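Local structure of thiamine-monophosphate kinase (Aquifex aeolicus, 1VQV) at residues Asp159-Leu164 / Leu181-His185; Lys233-Ser237 / Pro251-Leu256. The protein catalyses the ATP-dependent phosphorylation of thiamine monophosphate to thiamine diphosphate, the active form of vitamin B1, and works as a homodimer. All coordinates share one frame; numbering follows the deposited sequence.

Contact 1. Residues Asp159-Leu164 / Leu181-His185; sequences DSRAGL and LIQRH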
# COMPACT_ATOMS: atom_id res chain seq x y z
N ASP B 159 22.35 -15.10 8.63
CA ASP B 159 21.44 -15.52 9.69
C ASP B 159 20.00 -15.79 9.27
O ASP B 159 19.46 -16.85 9.57
CB ASP B 159 21.48 -14.50 10.83
CG ASP B 159 22.87 -14.34 11.42
OD1 ASP B 159 23.77 -13.82 10.73
OD2 ASP B 159 23.08 -14.75 12.57
N SER B 160 19.38 -14.84 8.58
CA SER B 160 18.00 -15.01 8.13
C SER B 160 17.83 -16.29 7.28
O SER B 160 16.86 -17.02 7.42
CB SER B 160 17.58 -13.76 7.34
OG SER B 160 16.21 -13.74 7.03
N ARG B 161 18.79 -16.58 6.42
CA ARG B 161 18.70 -17.77 5.57
C ARG B 161 18.73 -19.09 6.33
O ARG B 161 18.02 -20.03 5.98
CB ARG B 161 19.81 -17.77 4.53
CG ARG B 161 19.98 -19.10 3.81
CD ARG B 161 20.85 -18.94 2.59
NE ARG B 161 21.41 -20.21 2.15
CZ ARG B 161 21.98 -20.40 0.97
NH1 ARG B 161 22.06 -19.40 0.10
NH2 ARG B 161 22.48 -21.59 0.65
N ALA B 162 19.59 -19.18 7.33
CA ALA B 162 19.71 -20.39 8.12
C ALA B 162 18.41 -20.58 8.92
O ALA B 162 17.95 -21.71 9.12
CB ALA B 162 20.93 -20.31 9.05
N GLY B 163 17.83 -19.46 9.36
CA GLY B 163 16.59 -19.48 10.13
C GLY B 163 15.39 -19.96 9.32
O GLY B 163 14.55 -20.70 9.83
N LEU B 164 15.30 -19.52 8.07
CA LEU B 164 14.21 -19.93 7.21
C LEU B 164 14.30 -21.43 6.94
O LEU B 164 13.29 -22.14 6.86
CB LEU B 164 14.26 -19.17 5.88
CG LEU B 164 13.28 -19.64 4.79
CD1 LEU B 164 11.86 -19.65 5.35
CD2 LEU B 164 13.39 -18.72 3.58
N LEU B 181 18.70 -17.69 15.36
CA LEU B 181 18.73 -17.64 13.90
C LEU B 181 17.33 -17.45 13.32
O LEU B 181 17.13 -16.67 12.38
CB LEU B 181 19.34 -18.92 13.33
CG LEU B 181 20.86 -19.04 13.46
CD1 LEU B 181 21.35 -20.39 12.94
CD2 LEU B 181 21.49 -17.90 12.67
N ILE B 182 16.39 -18.19 13.89
CA ILE B 182 14.99 -18.16 13.47
C ILE B 182 14.43 -16.78 13.81
O ILE B 182 13.73 -16.16 13.01
CB ILE B 182 14.17 -19.24 14.22
CG1 ILE B 182 14.88 -20.60 14.11
CG2 ILE B 182 12.75 -19.33 13.65
CD1 ILE B 182 14.16 -21.75 14.80
N GLN B 183 14.73 -16.31 15.01
CA GLN B 183 14.24 -15.03 15.44
C GLN B 183 14.72 -13.91 14.52
O GLN B 183 13.98 -12.98 14.23
CB GLN B 183 14.66 -14.81 16.91
CG GLN B 183 14.06 -15.90 17.83
CD GLN B 183 14.26 -15.68 19.34
OE1 GLN B 183 13.71 -16.43 20.17
NE2 GLN B 183 15.05 -14.67 19.71
N ARG B 184 15.95 -14.02 14.02
CA ARG B 184 16.51 -13.01 13.11
C ARG B 184 15.75 -12.96 11.80
O ARG B 184 15.73 -11.94 11.10
CB ARG B 184 17.99 -13.32 12.84
CG ARG B 184 18.94 -12.63 13.82
CD ARG B 184 20.24 -13.36 14.05
NE ARG B 184 20.76 -13.01 15.37
CZ ARG B 184 21.70 -13.68 16.04
NH1 ARG B 184 22.26 -14.76 15.51
NH2 ARG B 184 22.05 -13.29 17.25
N HIS B 185 15.11 -14.07 11.46
CA HIS B 185 14.36 -14.15 10.23
C HIS B 185 12.89 -13.83 10.46
O HIS B 185 12.24 -13.23 9.61
CB HIS B 185 14.52 -15.55 9.63
CG HIS B 185 13.66 -15.81 8.44
ND1 HIS B 185 12.42 -16.40 8.54
CD2 HIS B 185 13.85 -15.56 7.13
CE1 HIS B 185 11.88 -16.50 7.34
NE2 HIS B 185 12.73 -16.00 6.46
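Leu181 crosses Asp159 at about a right angle and touches Ala162 where two helices of the C-terminal half, 159-168 and 176-186, cross. The local axes come within 7.1 Å at a signed angle of -106°. Leu181 CD1 meets Ala162 CB at 3.9 Å, while its CD2 rests against Asp159. The backbones nearly touch at the next residue: Ile182 CA is 3.9 Å from Gly163 CA. Gly163 has no side chain between the two backbones. Arg184 reaches out with its chain extended from CG to NE, and its CD passes over Asp159 CB. Arg184 NH1 forms a salt bridge with Asp159 OD2 at 3.1 Å. The bond is bent and weak, and the two planar groups stand 79° apart. Asp159 is also held from outside, by Thr156 at OD1 and Ser237 at OD2. His185 points toward helix 159-168, and its CG, anti to the backbone N, brings the ring beside Ser160 and Leu164. Ser160 OG sits at the ring edge, 3.0 Å from His185 CD2. Leu164 CB lies over one face, offset toward the rim, in a CH-pi contact 3.8 Å from the ring centroid of His185 and 20° off the normal.

Contact 2. Residues Lys233-Ser237 / Pro251-Leu256; sequences KLPLS and PIEYAL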
# COMPACT_ATOMS: atom_id res chain seq x y z
N LYS B 233 36.47 -11.09 5.54
CA LYS B 233 36.19 -9.84 6.25
C LYS B 233 34.70 -9.84 6.58
O LYS B 233 34.26 -9.16 7.50
CB LYS B 233 36.52 -8.66 5.34
CG LYS B 233 37.89 -8.08 5.57
CD LYS B 233 38.22 -7.09 4.47
CE LYS B 233 39.18 -5.99 4.93
NZ LYS B 233 39.29 -4.92 3.89
N LEU B 234 33.95 -10.63 5.82
CA LEU B 234 32.51 -10.79 5.96
C LEU B 234 32.15 -11.17 7.39
O LEU B 234 32.67 -12.16 7.93
CB LEU B 234 32.03 -11.86 4.98
CG LEU B 234 31.43 -11.42 3.63
CD1 LEU B 234 32.16 -10.22 3.08
CD2 LEU B 234 31.49 -12.58 2.65
N PRO B 235 31.27 -10.38 8.03
CA PRO B 235 30.81 -10.58 9.41
C PRO B 235 29.93 -11.81 9.57
O PRO B 235 28.81 -11.88 9.06
CB PRO B 235 30.06 -9.29 9.71
CG PRO B 235 29.51 -8.92 8.37
CD PRO B 235 30.65 -9.19 7.43
N LEU B 236 30.47 -12.78 10.29
CA LEU B 236 29.80 -14.03 10.51
C LEU B 236 29.45 -14.23 11.97
O LEU B 236 30.29 -14.11 12.85
CB LEU B 236 30.68 -15.17 10.05
CG LEU B 236 30.63 -15.61 8.59
CD1 LEU B 236 30.58 -14.43 7.63
CD2 LEU B 236 31.84 -16.48 8.35
N SER B 237 28.18 -14.55 12.20
CA SER B 237 27.68 -14.77 13.55
C SER B 237 28.01 -16.17 14.05
O SER B 237 28.23 -17.09 13.27
CB SER B 237 26.17 -14.55 13.58
OG SER B 237 25.47 -15.73 13.94
N PRO B 251 29.62 -21.29 5.76
CA PRO B 251 29.15 -20.00 6.26
C PRO B 251 29.26 -18.92 5.21
O PRO B 251 28.34 -18.13 5.05
CB PRO B 251 30.04 -19.76 7.48
CG PRO B 251 31.28 -20.57 7.17
CD PRO B 251 30.69 -21.83 6.60
N ILE B 252 30.37 -18.91 4.48
CA ILE B 252 30.58 -17.88 3.46
C ILE B 252 29.51 -17.89 2.38
O ILE B 252 29.01 -16.84 1.98
CB ILE B 252 31.97 -18.01 2.81
CG1 ILE B 252 33.05 -17.96 3.89
CG2 ILE B 252 32.19 -16.88 1.80
CD1 ILE B 252 33.16 -16.61 4.58
N GLU B 253 29.16 -19.07 1.90
CA GLU B 253 28.15 -19.19 0.86
C GLU B 253 26.85 -18.53 1.37
O GLU B 253 26.02 -18.06 0.59
CB GLU B 253 27.93 -20.66 0.53
CG GLU B 253 27.32 -20.92 -0.83
CD GLU B 253 25.95 -21.55 -0.72
OE1 GLU B 253 25.81 -22.54 0.05
OE2 GLU B 253 25.01 -21.06 -1.41
N TYR B 254 26.70 -18.49 2.69
CA TYR B 254 25.51 -17.89 3.29
C TYR B 254 25.66 -16.37 3.39
O TYR B 254 24.69 -15.64 3.20
CB TYR B 254 25.25 -18.47 4.68
CG TYR B 254 24.45 -19.76 4.66
CD1 TYR B 254 24.89 -20.85 3.91
CD2 TYR B 254 23.24 -19.87 5.35
CE1 TYR B 254 24.16 -22.03 3.86
CE2 TYR B 254 22.49 -21.04 5.30
CZ TYR B 254 22.95 -22.12 4.55
OH TYR B 254 22.22 -23.29 4.47
N ALA B 255 26.87 -15.91 3.67
CA ALA B 255 27.11 -14.48 3.78
C ALA B 255 27.01 -13.80 2.41
O ALA B 255 26.50 -12.69 2.29
CB ALA B 255 28.48 -14.22 4.40
N LEU B 256 27.49 -14.48 1.37
CA LEU B 256 27.44 -13.91 0.03
C LEU B 256 26.07 -14.08 -0.62
O LEU B 256 25.59 -13.20 -1.35
CB LEU B 256 28.53 -14.56 -0.84
CG LEU B 256 29.96 -14.30 -0.36
CD1 LEU B 256 30.93 -15.29 -1.00
CD2 LEU B 256 30.33 -12.86 -0.69
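The loop that leads from strand 226-229 to helix 238-246 packs here against the short helix 251-256, in the C-terminal half of the kinase. Two leucines of the loop, Leu234 and Leu236, point toward the helix. Pro235 between them points away, and its side chain lies against Thr280 and Ile282 of strand 280-286. Leu234 touches the helix mainly through CD2. Leu234 CD2 lies 3.5 Å from Leu256 CD2, and the two side chains cross at about a right angle. The same Leu234 CD2 approaches Ala255 CB at 3.8 Å. Leu236 divides its two methyls. CD1 goes to the Ala255 methyl, with Leu236 CD1 and Ala255 CB 3.9 Å apart. Leu236 CD2 goes to the start of the helix, 3.8 Å from Pro251 CB and 4.0 Å from Ile252 CD1. With CG1 anti to the carbonyl carbon (chi1 -56°) and CD1 turned back by chi2 (-67°), Ile252 brings CD1 up to Leu236. Ala255 CB thus takes one methyl from each leucine. Leu212 of helix 212-222 extends the apolar cluster by touching Leu234 and Leu256. No hydrogen bond joins the two segments. Their contact is aliphatic throughout, which implies that packing of methyl groups, not directed polar bonds, makes this contact.

In the fold
Contact 1 closes before contact 2 opens along the chain, and their centres lie 14 Å apart. Polar groups join them. Ser237 OG is 2.9 Å from Asp159 OD2, a probable hydrogen bond, and it also caps the start of helix 238-246. Arg161 forms a cation-pi pair with Tyr254 and a long, weak ion pair with Glu253. Contact 1 lies close to the substrate site: the Ser160 side chain is about 5 Å from that of substrate-binding Glu260, and the His185 side chain about 7 Å from that of His50. A phosphate ion, probably from the crystallisation liquor, lies about 4 Å from the Arg184 side chain. In contact 2, the Leu256 side chain is about 12 Å from that of magnesium-binding Asp210.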